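Local coordinates for protein putative oxidoreductase (Thermus thermophilus, PDB 2ISM) that probably serves as an oxidoreductase of the beta-propeller class, built from six four-stranded blades and carrying a bound calcium ion, at residues Y262-G267 with A289-V294; G271-A274 with D279-V282; A283-Q288 with T331-D336; L293-E298 with W302-V307. All coordinates share one frame; numbering follows the deposited sequence.

Contact 1 (Y262-G267 with A289-V294)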
loop_
_atom_site.group_PDB
_atom_site.type_symbol
_atom_site.label_atom_id
_atom_site.label_comp_id
_atom_site.label_asym_id
_atom_site.label_seq_id
_atom_site.Cartn_x
_atom_site.Cartn_y
_atom_site.Cartn_z
ATOM N N TYR B 262 21.878 1.346 -5.313
ATOM C CA TYR B 262 21.633 0.632 -6.555
ATOM C C TYR B 262 21.958 1.552 -7.720
ATOM O O TYR B 262 21.813 2.771 -7.616
ATOM C CB TYR B 262 20.163 0.211 -6.644
ATOM C CG TYR B 262 19.881 -0.782 -7.749
ATOM C CD1 TYR B 262 20.166 -2.134 -7.581
ATOM C CD2 TYR B 262 19.357 -0.367 -8.973
ATOM C CE1 TYR B 262 19.941 -3.049 -8.603
ATOM C CE2 TYR B 262 19.129 -1.271 -10.002
ATOM C CZ TYR B 262 19.424 -2.612 -9.811
ATOM O OH TYR B 262 19.207 -3.511 -10.826
ATOM N N PHE B 263 22.415 0.970 -8.824
ATOM C CA PHE B 263 22.707 1.755 -10.012
ATOM C C PHE B 263 22.470 0.898 -11.246
ATOM O O PHE B 263 22.618 -0.323 -11.206
ATOM C CB PHE B 263 24.144 2.303 -9.997
ATOM C CG PHE B 263 25.211 1.257 -10.155
ATOM C CD1 PHE B 263 25.632 0.497 -9.067
ATOM C CD2 PHE B 263 25.818 1.050 -11.391
ATOM C CE1 PHE B 263 26.644 -0.453 -9.205
ATOM C CE2 PHE B 263 26.829 0.104 -11.543
ATOM C CZ PHE B 263 27.244 -0.648 -10.446
ATOM N N TRP B 264 22.100 1.546 -12.346
ATOM C CA TRP B 264 21.874 0.848 -13.606
ATOM C C TRP B 264 23.026 1.078 -14.579
ATOM O O TRP B 264 23.107 2.122 -15.225
ATOM C CB TRP B 264 20.555 1.299 -14.238
ATOM C CG TRP B 264 19.349 0.961 -13.416
ATOM C CD1 TRP B 264 18.541 -0.130 -13.555
ATOM C CD2 TRP B 264 18.813 1.719 -12.326
ATOM N NE1 TRP B 264 17.536 -0.097 -12.618
ATOM C CE2 TRP B 264 17.680 1.030 -11.850
ATOM C CE3 TRP B 264 19.177 2.917 -11.700
ATOM C CZ2 TRP B 264 16.913 1.494 -10.784
ATOM C CZ3 TRP B 264 18.413 3.376 -10.642
ATOM C CH2 TRP B 264 17.295 2.666 -10.195
ATOM N N PRO B 265 23.916 0.095 -14.676
ATOM C CA PRO B 265 25.051 0.173 -15.601
ATOM C C PRO B 265 24.600 0.464 -17.028
ATOM O O PRO B 265 25.220 1.273 -17.718
ATOM C CB PRO B 265 25.660 -1.227 -15.517
ATOM C CG PRO B 265 24.517 -2.108 -15.158
ATOM C CD PRO B 265 23.635 -1.289 -14.258
ATOM N N GLN B 266 23.528 -0.193 -17.460
ATOM C CA GLN B 266 22.684 0.334 -18.526
ATOM C C GLN B 266 21.687 1.353 -17.985
ATOM O O GLN B 266 20.889 1.045 -17.100
ATOM C CB GLN B 266 21.944 -0.801 -19.235
ATOM C CG GLN B 266 20.828 -1.424 -18.412
ATOM C CD GLN B 266 21.296 -1.879 -17.045
ATOM O OE1 GLN B 266 21.704 -3.028 -16.873
ATOM N NE2 GLN B 266 21.241 -0.980 -16.068
ATOM N N GLY B 267 21.737 2.567 -18.524
ATOM C CA GLY B 267 21.275 3.740 -17.805
ATOM C C GLY B 267 19.772 3.745 -17.610
ATOM O O GLY B 267 19.021 3.317 -18.487
ATOM N N ALA B 289 9.284 4.142 -17.563
ATOM C CA ALA B 289 8.680 3.143 -16.702
ATOM C C ALA B 289 8.822 3.501 -15.233
ATOM O O ALA B 289 9.659 4.320 -14.856
ATOM C CB ALA B 289 9.326 1.786 -16.961
ATOM N N LEU B 290 7.986 2.876 -14.413
ATOM C CA LEU B 290 8.025 3.074 -12.973
ATOM C C LEU B 290 8.567 1.757 -12.435
ATOM O O LEU B 290 7.934 0.715 -12.598
ATOM C CB LEU B 290 6.619 3.314 -12.425
ATOM C CG LEU B 290 6.521 3.486 -10.906
ATOM C CD1 LEU B 290 7.238 4.769 -10.481
ATOM C CD2 LEU B 290 5.060 3.534 -10.495
ATOM N N LEU B 291 9.743 1.797 -11.820
ATOM C CA LEU B 291 10.337 0.581 -11.286
ATOM C C LEU B 291 10.102 0.439 -9.792
ATOM O O LEU B 291 9.989 1.428 -9.063
ATOM C CB LEU B 291 11.838 0.545 -11.580
ATOM C CG LEU B 291 12.245 0.639 -13.056
ATOM C CD1 LEU B 291 13.755 0.517 -13.176
ATOM C CD2 LEU B 291 11.558 -0.451 -13.859
ATOM N N ARG B 292 10.011 -0.810 -9.354
ATOM C CA ARG B 292 9.797 -1.147 -7.956
ATOM C C ARG B 292 11.067 -1.832 -7.468
ATOM O O ARG B 292 11.490 -2.841 -8.034
ATOM C CB ARG B 292 8.606 -2.103 -7.824
ATOM C CG ARG B 292 8.344 -2.595 -6.409
ATOM C CD ARG B 292 7.347 -3.755 -6.376
ATOM N NE ARG B 292 6.002 -3.357 -6.784
ATOM C CZ ARG B 292 5.433 -3.695 -7.936
ATOM N NH1 ARG B 292 6.087 -4.449 -8.812
ATOM N NH2 ARG B 292 4.204 -3.277 -8.216
ATOM N N LEU B 293 11.693 -1.267 -6.440
ATOM C CA LEU B 293 12.908 -1.848 -5.882
ATOM C C LEU B 293 12.549 -2.565 -4.585
ATOM O O LEU B 293 12.053 -1.947 -3.642
ATOM C CB LEU B 293 13.959 -0.765 -5.607
ATOM C CG LEU B 293 14.854 -0.301 -6.760
ATOM C CD1 LEU B 293 14.016 0.218 -7.915
ATOM C CD2 LEU B 293 15.790 0.781 -6.254
ATOM N N VAL B 294 12.782 -3.872 -4.551
ATOM C CA VAL B 294 12.484 -4.666 -3.367
ATOM C C VAL B 294 13.719 -4.657 -2.482
ATOM O O VAL B 294 14.786 -5.128 -2.880
ATOM C CB VAL B 294 12.131 -6.118 -3.745
ATOM C CG1 VAL B 294 11.711 -6.887 -2.502
ATOM C CG2 VAL B 294 11.016 -6.125 -4.784
#
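Four side chains, Y262 and W264 on one side and L291 and L293 on the other, make this an apolar contact between two neighbouring blades of the propeller. Strand 262-264 is the outermost strand of its blade, and strand 289-298 is the third strand of the next. The segments approach no closer than 11.0 Å axis to axis, so side chains alone bridge the gap, and no hydrogen bond crosses it.

Methyl packing comes first. L293 divides its two methyls between the aromatic residues: CD2 lies 4.4 Å from CB of Y262, while CD1 sits 4.3 Å from CZ2 of W264, at the edge of the indole and near its plane. L291 brings a single methyl. Its CG is anti to the carbonyl carbon (chi1 -58°), and the leucine and tryptophan side chains run past one another in opposite directions, with L291 CD1 4.1 Å from W264 CZ2 and 3.9 Å from W264 NE1.

Aromatic packing within segment 262-267 sets the indole in place. The CE2 edge of Y262 rises 3.2 Å above one face of W264, displaced toward its rim, and F268 meets W264 with the ring planes at about 40°. On its own account Y262 reaches V304 and V307 of strand 301-312.

The calcium ion, held by E233 and Y243, lies about 11 Å from the W264 side chain; the contact is near the metal site but takes no part in binding the ion. Made of leucine methyls against the indole and against Y262 CB, with no polar bond to fix a register, the joint probably depends on shape and on burial of apolar surface.

Contact 2 (G271-A274 with D279-V282)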
loop_
_atom_site.group_PDB
_atom_site.type_symbol
_atom_site.label_atom_id
_atom_site.label_comp_id
_atom_site.label_asym_id
_atom_site.label_seq_id
_atom_site.Cartn_x
_atom_site.Cartn_y
_atom_site.Cartn_z
ATOM N N GLY B 271 13.526 10.102 -12.239
ATOM C CA GLY B 271 12.815 11.297 -11.860
ATOM C C GLY B 271 12.849 11.192 -10.343
ATOM O O GLY B 271 13.893 10.867 -9.761
ATOM N N ASN B 272 11.721 11.419 -9.688
ATOM C CA ASN B 272 11.691 11.327 -8.237
ATOM C C ASN B 272 11.507 9.865 -7.833
ATOM O O ASN B 272 11.386 8.986 -8.684
ATOM C CB ASN B 272 10.538 12.173 -7.684
ATOM C CG ASN B 272 10.748 12.571 -6.230
ATOM O OD1 ASN B 272 11.771 12.253 -5.631
ATOM N ND2 ASN B 272 9.774 13.273 -5.660
ATOM N N LEU B 273 11.525 9.601 -6.533
ATOM C CA LEU B 273 11.310 8.245 -6.035
ATOM C C LEU B 273 10.460 8.350 -4.780
ATOM O O LEU B 273 10.387 9.415 -4.168
ATOM C CB LEU B 273 12.636 7.532 -5.727
ATOM C CG LEU B 273 13.863 8.223 -5.118
ATOM C CD1 LEU B 273 13.483 9.357 -4.192
ATOM C CD2 LEU B 273 14.685 7.166 -4.391
ATOM N N ALA B 274 9.806 7.259 -4.400
ATOM C CA ALA B 274 8.961 7.284 -3.214
ATOM C C ALA B 274 8.746 5.901 -2.632
ATOM O O ALA B 274 8.755 4.905 -3.356
ATOM C CB ALA B 274 7.611 7.909 -3.555
ATOM N N ASP B 279 8.003 -0.926 -0.544
ATOM C CA ASP B 279 8.995 -0.954 -1.611
ATOM C C ASP B 279 9.373 0.460 -2.038
ATOM O O ASP B 279 8.655 1.417 -1.753
ATOM C CB ASP B 279 8.457 -1.727 -2.819
ATOM C CG ASP B 279 8.130 -3.171 -2.488
ATOM O OD1 ASP B 279 9.012 -3.874 -1.948
ATOM O OD2 ASP B 279 6.992 -3.602 -2.771
ATOM N N LEU B 280 10.505 0.580 -2.718
ATOM C CA LEU B 280 10.976 1.875 -3.189
ATOM C C LEU B 280 10.684 1.982 -4.679
ATOM O O LEU B 280 11.208 1.203 -5.474
ATOM C CB LEU B 280 12.481 2.011 -2.936
ATOM C CG LEU B 280 13.161 3.332 -3.309
ATOM C CD1 LEU B 280 12.354 4.506 -2.771
ATOM C CD2 LEU B 280 14.582 3.348 -2.748
ATOM N N TYR B 281 9.836 2.938 -5.052
ATOM C CA TYR B 281 9.476 3.136 -6.453
ATOM C C TYR B 281 10.289 4.264 -7.063
ATOM O O TYR B 281 10.472 5.308 -6.441
ATOM C CB TYR B 281 7.986 3.447 -6.570
ATOM C CG TYR B 281 7.100 2.250 -6.318
ATOM C CD1 TYR B 281 6.365 1.674 -7.357
ATOM C CD2 TYR B 281 7.008 1.679 -5.049
ATOM C CE1 TYR B 281 5.559 0.562 -7.140
ATOM C CE2 TYR B 281 6.205 0.562 -4.821
ATOM C CZ TYR B 281 5.484 0.011 -5.872
ATOM O OH TYR B 281 4.688 -1.088 -5.657
ATOM N N VAL B 282 10.766 4.056 -8.286
ATOM C CA VAL B 282 11.575 5.055 -8.966
ATOM C C VAL B 282 11.029 5.362 -10.356
ATOM O O VAL B 282 10.967 4.480 -11.211
ATOM C CB VAL B 282 13.038 4.578 -9.101
ATOM C CG1 VAL B 282 13.888 5.654 -9.776
ATOM C CG2 VAL B 282 13.595 4.245 -7.728
#
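Two backbone hydrogen bonds between A274 and Y281 hold the strands together. A274 N gives to Y281 O at 2.9 Å, and Y281 N returns the bond to A274 O at 2.8 Å, with an N-H...O angle of 168°. Next along, L273 and V282 form a non-hydrogen-bonded pair, their CA atoms 4.3 Å apart. N272 has its amide engaged elsewhere: OD1 receives L207 N and, weakly, the backbone N of L273, while ND2 bonds to E319.

The two segments belong to the beta hairpin of strands 270-276 and 279-284, the first and second strands of one propeller blade; strand 270-276 is an outermost strand of this sheet, at the end nearer the middle of the molecule.

On the face that carries L273 and V282 the packing is aliphatic. L273 CB rests 4.0 Å from V282 CG2. Its CG falls between the backbone N and the carbonyl carbon (chi1 38°), the crowded position, and from there CD2 meets L280 CD1 at 3.9 Å. The L280 side chain crosses that of L273 at a slant, and the same CD1 lies 3.7 Å from A274 O. The other face holds A274 and the Y281 ring, which has A274 O at its edge, near the ring plane. From there Y281 leads away from segment 271-274: its OH bonds to R292 NE and its ring meets F276 edge-to-face.

Contact 3 (A283-Q288 with T331-D336)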
loop_
_atom_site.group_PDB
_atom_site.type_symbol
_atom_site.label_atom_id
_atom_site.label_comp_id
_atom_site.label_asym_id
_atom_site.label_seq_id
_atom_site.Cartn_x
_atom_site.Cartn_y
_atom_site.Cartn_z
ATOM N N ALA B 283 10.637 6.615 -10.574
ATOM C CA ALA B 283 10.108 7.035 -11.866
ATOM C C ALA B 283 11.242 7.072 -12.882
ATOM O O ALA B 283 12.331 7.566 -12.592
ATOM C CB ALA B 283 9.459 8.417 -11.751
ATOM N N GLY B 284 10.980 6.544 -14.072
ATOM C CA GLY B 284 11.995 6.532 -15.100
ATOM C C GLY B 284 11.649 7.477 -16.232
ATOM O O GLY B 284 10.547 7.443 -16.783
ATOM N N LEU B 285 12.592 8.344 -16.571
ATOM C CA LEU B 285 12.383 9.276 -17.659
ATOM C C LEU B 285 12.653 8.746 -19.067
ATOM O O LEU B 285 11.741 8.701 -19.899
ATOM C CB LEU B 285 13.313 10.495 -17.502
ATOM C CG LEU B 285 12.877 11.443 -16.375
ATOM C CD1 LEU B 285 13.966 12.478 -16.058
ATOM C CD2 LEU B 285 11.585 12.137 -16.802
ATOM N N ARG B 286 13.880 8.320 -19.334
ATOM C CA ARG B 286 14.231 7.812 -20.663
ATOM C C ARG B 286 13.736 6.366 -20.717
ATOM O O ARG B 286 13.348 5.884 -21.778
ATOM C CB ARG B 286 15.742 7.841 -20.889
ATOM C CG ARG B 286 16.156 7.439 -22.298
ATOM C CD ARG B 286 17.624 7.748 -22.539
ATOM N NE ARG B 286 18.494 6.956 -21.677
ATOM C CZ ARG B 286 19.677 7.366 -21.232
ATOM N NH1 ARG B 286 20.134 8.568 -21.565
ATOM N NH2 ARG B 286 20.404 6.573 -20.454
ATOM N N GLY B 287 13.758 5.677 -19.576
ATOM C CA GLY B 287 13.310 4.289 -19.533
ATOM C C GLY B 287 11.802 4.146 -19.659
ATOM O O GLY B 287 11.284 3.039 -19.837
ATOM N N GLN B 288 11.100 5.272 -19.557
ATOM C CA GLN B 288 9.642 5.307 -19.670
ATOM C C GLN B 288 8.937 4.229 -18.842
ATOM O O GLN B 288 8.075 3.507 -19.346
ATOM C CB GLN B 288 9.233 5.169 -21.140
ATOM C CG GLN B 288 9.695 6.323 -22.022
ATOM C CD GLN B 288 9.291 6.143 -23.472
ATOM O OE1 GLN B 288 8.136 5.838 -23.774
ATOM N NE2 GLN B 288 10.238 6.334 -24.381
ATOM N N THR B 331 3.567 11.489 -12.504
ATOM C CA THR B 331 3.337 12.433 -13.595
ATOM C C THR B 331 4.184 12.035 -14.796
ATOM O O THR B 331 5.230 11.399 -14.647
ATOM C CB THR B 331 3.695 13.886 -13.207
ATOM O OG1 THR B 331 5.116 14.012 -13.045
ATOM C CG2 THR B 331 2.990 14.278 -11.916
ATOM N N THR B 332 3.724 12.399 -15.989
ATOM C CA THR B 332 4.452 12.079 -17.208
ATOM C C THR B 332 5.265 13.298 -17.642
ATOM O O THR B 332 4.946 14.438 -17.286
ATOM C CB THR B 332 3.499 11.654 -18.339
ATOM O OG1 THR B 332 2.606 12.727 -18.638
ATOM C CG2 THR B 332 2.681 10.440 -17.916
ATOM N N SER B 333 6.321 13.052 -18.408
ATOM C CA SER B 333 7.200 14.128 -18.843
ATOM C C SER B 333 7.409 14.226 -20.344
ATOM O O SER B 333 8.324 14.908 -20.813
ATOM C CB SER B 333 8.490 14.069 -18.022
ATOM O OG SER B 333 9.259 15.245 -18.164
ATOM N N ASN B 334 6.548 13.542 -21.090
ATOM C CA ASN B 334 6.615 13.514 -22.548
ATOM C C ASN B 334 6.798 14.814 -23.314
ATOM O O ASN B 334 7.238 14.803 -24.465
ATOM C CB ASN B 334 5.385 12.778 -23.073
ATOM C CG ASN B 334 5.242 11.406 -22.462
ATOM O OD1 ASN B 334 4.167 11.020 -21.998
ATOM N ND2 ASN B 334 6.333 10.658 -22.457
ATOM N N ARG B 335 6.470 15.931 -22.677
ATOM C CA ARG B 335 6.594 17.227 -23.331
ATOM C C ARG B 335 7.813 18.031 -22.880
ATOM O O ARG B 335 7.886 19.234 -23.127
ATOM C CB ARG B 335 5.315 18.039 -23.097
ATOM C CG ARG B 335 4.060 17.357 -23.629
ATOM C CD ARG B 335 2.795 18.127 -23.276
ATOM N NE ARG B 335 2.784 19.470 -23.854
ATOM C CZ ARG B 335 1.841 20.376 -23.616
ATOM N NH1 ARG B 335 0.829 20.083 -22.810
ATOM N NH2 ARG B 335 1.911 21.578 -24.177
ATOM N N ASP B 336 8.779 17.375 -22.242
ATOM C CA ASP B 336 9.965 18.085 -21.767
ATOM C C ASP B 336 11.055 18.269 -22.821
ATOM O O ASP B 336 12.154 18.724 -22.506
ATOM C CB ASP B 336 10.559 17.397 -20.528
ATOM C CG ASP B 336 11.102 16.009 -20.819
ATOM O OD1 ASP B 336 11.294 15.662 -22.006
ATOM O OD2 ASP B 336 11.357 15.265 -19.847
#
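Loops at the ends of strands 279-284 and 328-332, which belong to adjacent propeller blades, meet where L285 packs against S333. The closest CA atoms, those of L285 and S333, are 7.2 Å apart, so the leucine side chain makes the junction.

L285 presents one methyl. Its CG lies anti to the carbonyl carbon (chi1 -73°), which brings CD2 to 3.8 Å from S333 CB and 4.1 Å from S333 OG. The same methyl passes D336 OD2 at 4.4 Å. Apart from these segments, L285 also touches H221 and R318.

The serine is held from within its own segment. S333 to D336 form a type I beta turn, closed by D336 N giving to S333 O at 2.9 Å. A second bond runs beside it: S333 OG, anti to the backbone N, donates to D336 OD2 at 2.7 Å, meeting that oxygen 44° out of the carboxylate plane. R318 NE gives a hydrogen bond to the buried S333 OG, so the hydroxyl both donates and accepts. D336 OD2 also forms salt bridges with R316 and R318, which probably favour the charged carboxylate. L285 therefore lays its methyl against the CB side of a residue whose polar atom is already satisfied.

A serine-to-aspartate turn, stapled by a side-chain bond and backed by arginines, here rounds off a blade strand and receives a hydrophobic residue from the loop of the neighbouring blade, a loop-to-loop joint between two blades of a propeller.

Contact 4 (L293-E298 with W302-V307)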
loop_
_atom_site.group_PDB
_atom_site.type_symbol
_atom_site.label_atom_id
_atom_site.label_comp_id
_atom_site.label_asym_id
_atom_site.label_seq_id
_atom_site.Cartn_x
_atom_site.Cartn_y
_atom_site.Cartn_z
ATOM N N LEU B 293 11.693 -1.267 -6.440
ATOM C CA LEU B 293 12.908 -1.848 -5.882
ATOM C C LEU B 293 12.549 -2.565 -4.585
ATOM O O LEU B 293 12.053 -1.947 -3.642
ATOM C CB LEU B 293 13.959 -0.765 -5.607
ATOM C CG LEU B 293 14.854 -0.301 -6.760
ATOM C CD1 LEU B 293 14.016 0.218 -7.915
ATOM C CD2 LEU B 293 15.790 0.781 -6.254
ATOM N N VAL B 294 12.782 -3.872 -4.551
ATOM C CA VAL B 294 12.484 -4.666 -3.367
ATOM C C VAL B 294 13.719 -4.657 -2.482
ATOM O O VAL B 294 14.786 -5.128 -2.880
ATOM C CB VAL B 294 12.131 -6.118 -3.745
ATOM C CG1 VAL B 294 11.711 -6.887 -2.502
ATOM C CG2 VAL B 294 11.016 -6.125 -4.784
ATOM N N LEU B 295 13.569 -4.118 -1.278
ATOM C CA LEU B 295 14.681 -4.008 -0.350
ATOM C C LEU B 295 14.716 -5.063 0.748
ATOM O O LEU B 295 13.686 -5.589 1.172
ATOM C CB LEU B 295 14.669 -2.627 0.306
ATOM C CG LEU B 295 14.478 -1.408 -0.599
ATOM C CD1 LEU B 295 14.463 -0.150 0.255
ATOM C CD2 LEU B 295 15.589 -1.346 -1.632
ATOM N N GLU B 296 15.928 -5.353 1.204
ATOM C CA GLU B 296 16.152 -6.304 2.278
ATOM C C GLU B 296 17.242 -5.714 3.159
ATOM O O GLU B 296 18.260 -5.234 2.662
ATOM C CB GLU B 296 16.607 -7.659 1.733
ATOM C CG GLU B 296 17.005 -8.643 2.826
ATOM C CD GLU B 296 17.257 -10.042 2.301
ATOM O OE1 GLU B 296 16.307 -10.662 1.776
ATOM O OE2 GLU B 296 18.406 -10.522 2.414
ATOM N N GLY B 297 17.020 -5.736 4.466
ATOM C CA GLY B 297 18.017 -5.200 5.368
ATOM C C GLY B 297 17.449 -4.441 6.546
ATOM O O GLY B 297 16.322 -4.679 6.982
ATOM N N GLU B 298 18.249 -3.514 7.056
ATOM C CA GLU B 298 17.870 -2.705 8.200
ATOM C C GLU B 298 18.559 -1.351 8.083
ATOM O O GLU B 298 19.321 -1.118 7.144
ATOM C CB GLU B 298 18.301 -3.414 9.486
ATOM C CG GLU B 298 19.803 -3.653 9.581
ATOM C CD GLU B 298 20.169 -4.712 10.607
ATOM O OE1 GLU B 298 19.558 -4.730 11.698
ATOM O OE2 GLU B 298 21.078 -5.521 10.325
ATOM N N TRP B 302 21.120 -1.683 3.761
ATOM C CA TRP B 302 20.102 -2.049 2.784
ATOM C C TRP B 302 20.715 -2.538 1.479
ATOM O O TRP B 302 21.846 -2.194 1.136
ATOM C CB TRP B 302 19.193 -0.858 2.455
ATOM C CG TRP B 302 18.392 -0.338 3.601
ATOM C CD1 TRP B 302 18.638 0.790 4.327
ATOM C CD2 TRP B 302 17.207 -0.920 4.150
ATOM N NE1 TRP B 302 17.675 0.948 5.295
ATOM C CE2 TRP B 302 16.783 -0.090 5.209
ATOM C CE3 TRP B 302 16.459 -2.069 3.849
ATOM C CZ2 TRP B 302 15.645 -0.367 5.972
ATOM C CZ3 TRP B 302 15.324 -2.345 4.607
ATOM C CH2 TRP B 302 14.930 -1.496 5.656
ATOM N N ARG B 303 19.953 -3.346 0.754
ATOM C CA ARG B 303 20.380 -3.853 -0.538
ATOM C C ARG B 303 19.132 -4.212 -1.325
ATOM O O ARG B 303 18.098 -4.547 -0.746
ATOM C CB ARG B 303 21.299 -5.071 -0.382
ATOM C CG ARG B 303 20.657 -6.325 0.186
ATOM C CD ARG B 303 21.743 -7.355 0.471
ATOM N NE ARG B 303 21.221 -8.655 0.883
ATOM C CZ ARG B 303 21.979 -9.645 1.345
ATOM N NH1 ARG B 303 23.292 -9.481 1.457
ATOM N NH2 ARG B 303 21.430 -10.802 1.689
ATOM N N VAL B 304 19.218 -4.120 -2.644
ATOM C CA VAL B 304 18.075 -4.429 -3.487
ATOM C C VAL B 304 18.025 -5.912 -3.839
ATOM O O VAL B 304 18.950 -6.444 -4.453
ATOM C CB VAL B 304 18.111 -3.604 -4.793
ATOM C CG1 VAL B 304 16.904 -3.941 -5.657
ATOM C CG2 VAL B 304 18.126 -2.113 -4.466
ATOM N N LEU B 305 16.945 -6.575 -3.433
ATOM C CA LEU B 305 16.760 -7.992 -3.724
ATOM C C LEU B 305 16.449 -8.157 -5.203
ATOM O O LEU B 305 17.089 -8.942 -5.902
ATOM C CB LEU B 305 15.600 -8.564 -2.911
ATOM C CG LEU B 305 15.841 -8.905 -1.443
ATOM C CD1 LEU B 305 14.533 -9.360 -0.813
ATOM C CD2 LEU B 305 16.900 -9.999 -1.338
ATOM N N ARG B 306 15.458 -7.410 -5.673
ATOM C CA ARG B 306 15.057 -7.474 -7.070
ATOM C C ARG B 306 14.386 -6.185 -7.530
ATOM O O ARG B 306 13.886 -5.402 -6.721
ATOM C CB ARG B 306 14.102 -8.653 -7.295
ATOM C CG ARG B 306 12.804 -8.571 -6.503
ATOM C CD ARG B 306 11.844 -9.693 -6.893
ATOM N NE ARG B 306 10.576 -9.609 -6.174
ATOM C CZ ARG B 306 10.424 -9.882 -4.882
ATOM N NH1 ARG B 306 11.464 -10.268 -4.154
ATOM N NH2 ARG B 306 9.232 -9.761 -4.315
ATOM N N VAL B 307 14.387 -5.976 -8.840
ATOM C CA VAL B 307 13.776 -4.801 -9.443
ATOM C C VAL B 307 12.665 -5.278 -10.372
ATOM O O VAL B 307 12.875 -6.178 -11.185
ATOM C CB VAL B 307 14.812 -3.995 -10.256
ATOM C CG1 VAL B 307 14.160 -2.761 -10.864
ATOM C CG2 VAL B 307 15.973 -3.596 -9.356
#
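The methyl V304 CG2 is a knob dropped between two leucines of the facing strand: L293 CD2 lies 4.1 Å from it and L295 CD2 3.9 Å. On the same face V307 stands alongside L293, CG1 to CD1 at 4.2 Å. Farther along, the W302 indole turns one flat face onto the backbone of G297 and E298, while its CE3 meets L295 CB; NE1 bonds to E215, and H210 stacks on the ring.

The opposite face has its own fit. V294 CG2 sits 3.7 Å above the centre of the R306 guanidinium plane, a methyl seated on a flat plate whose NE is paired with E308. Beside it the L305 side chain fills the space along E296, with L305 CG 3.5 Å from E296 CB. The extended E296 chain runs alongside R303, pointing the same way, and its OE2 makes a salt bridge to R303 NH2 at 3.1 Å, the carboxylate and guanidinium planes 43° apart.

The place of L305 goes with one extra residue in strand 301-312 at this point. V294 N donates to R306 O at 2.9 Å, yet V294 O receives L305 N at 2.7 Å, so L305 and R306 together oppose V294. L305 has helical backbone angles. This is a classic beta bulge, set in the antiparallel hairpin that forms the outer edge of a propeller blade.

Contacts 1, 2 and 4 all draw on the blade of strands 270-276, 279-284, 289-298 and 301-312, whose second strand runs into segment 283-288 of contact 3. Contact 2 joins the first two strands and contact 4 the last two, their centres 13 Å apart; the probable bond between L280 O and L293 N ties the hairpins. Contacts 1 and 4 share L293 and V294. Along the chain, contact 2 lies between the segments of contact 1 and closes before contacts 3 and 4 open; the segments of contacts 1 and 3 alternate. Contact 1 faces the preceding blade, contact 3 the blade uniting the chain's two ends. One blade is thus held together within itself and packed against both neighbours.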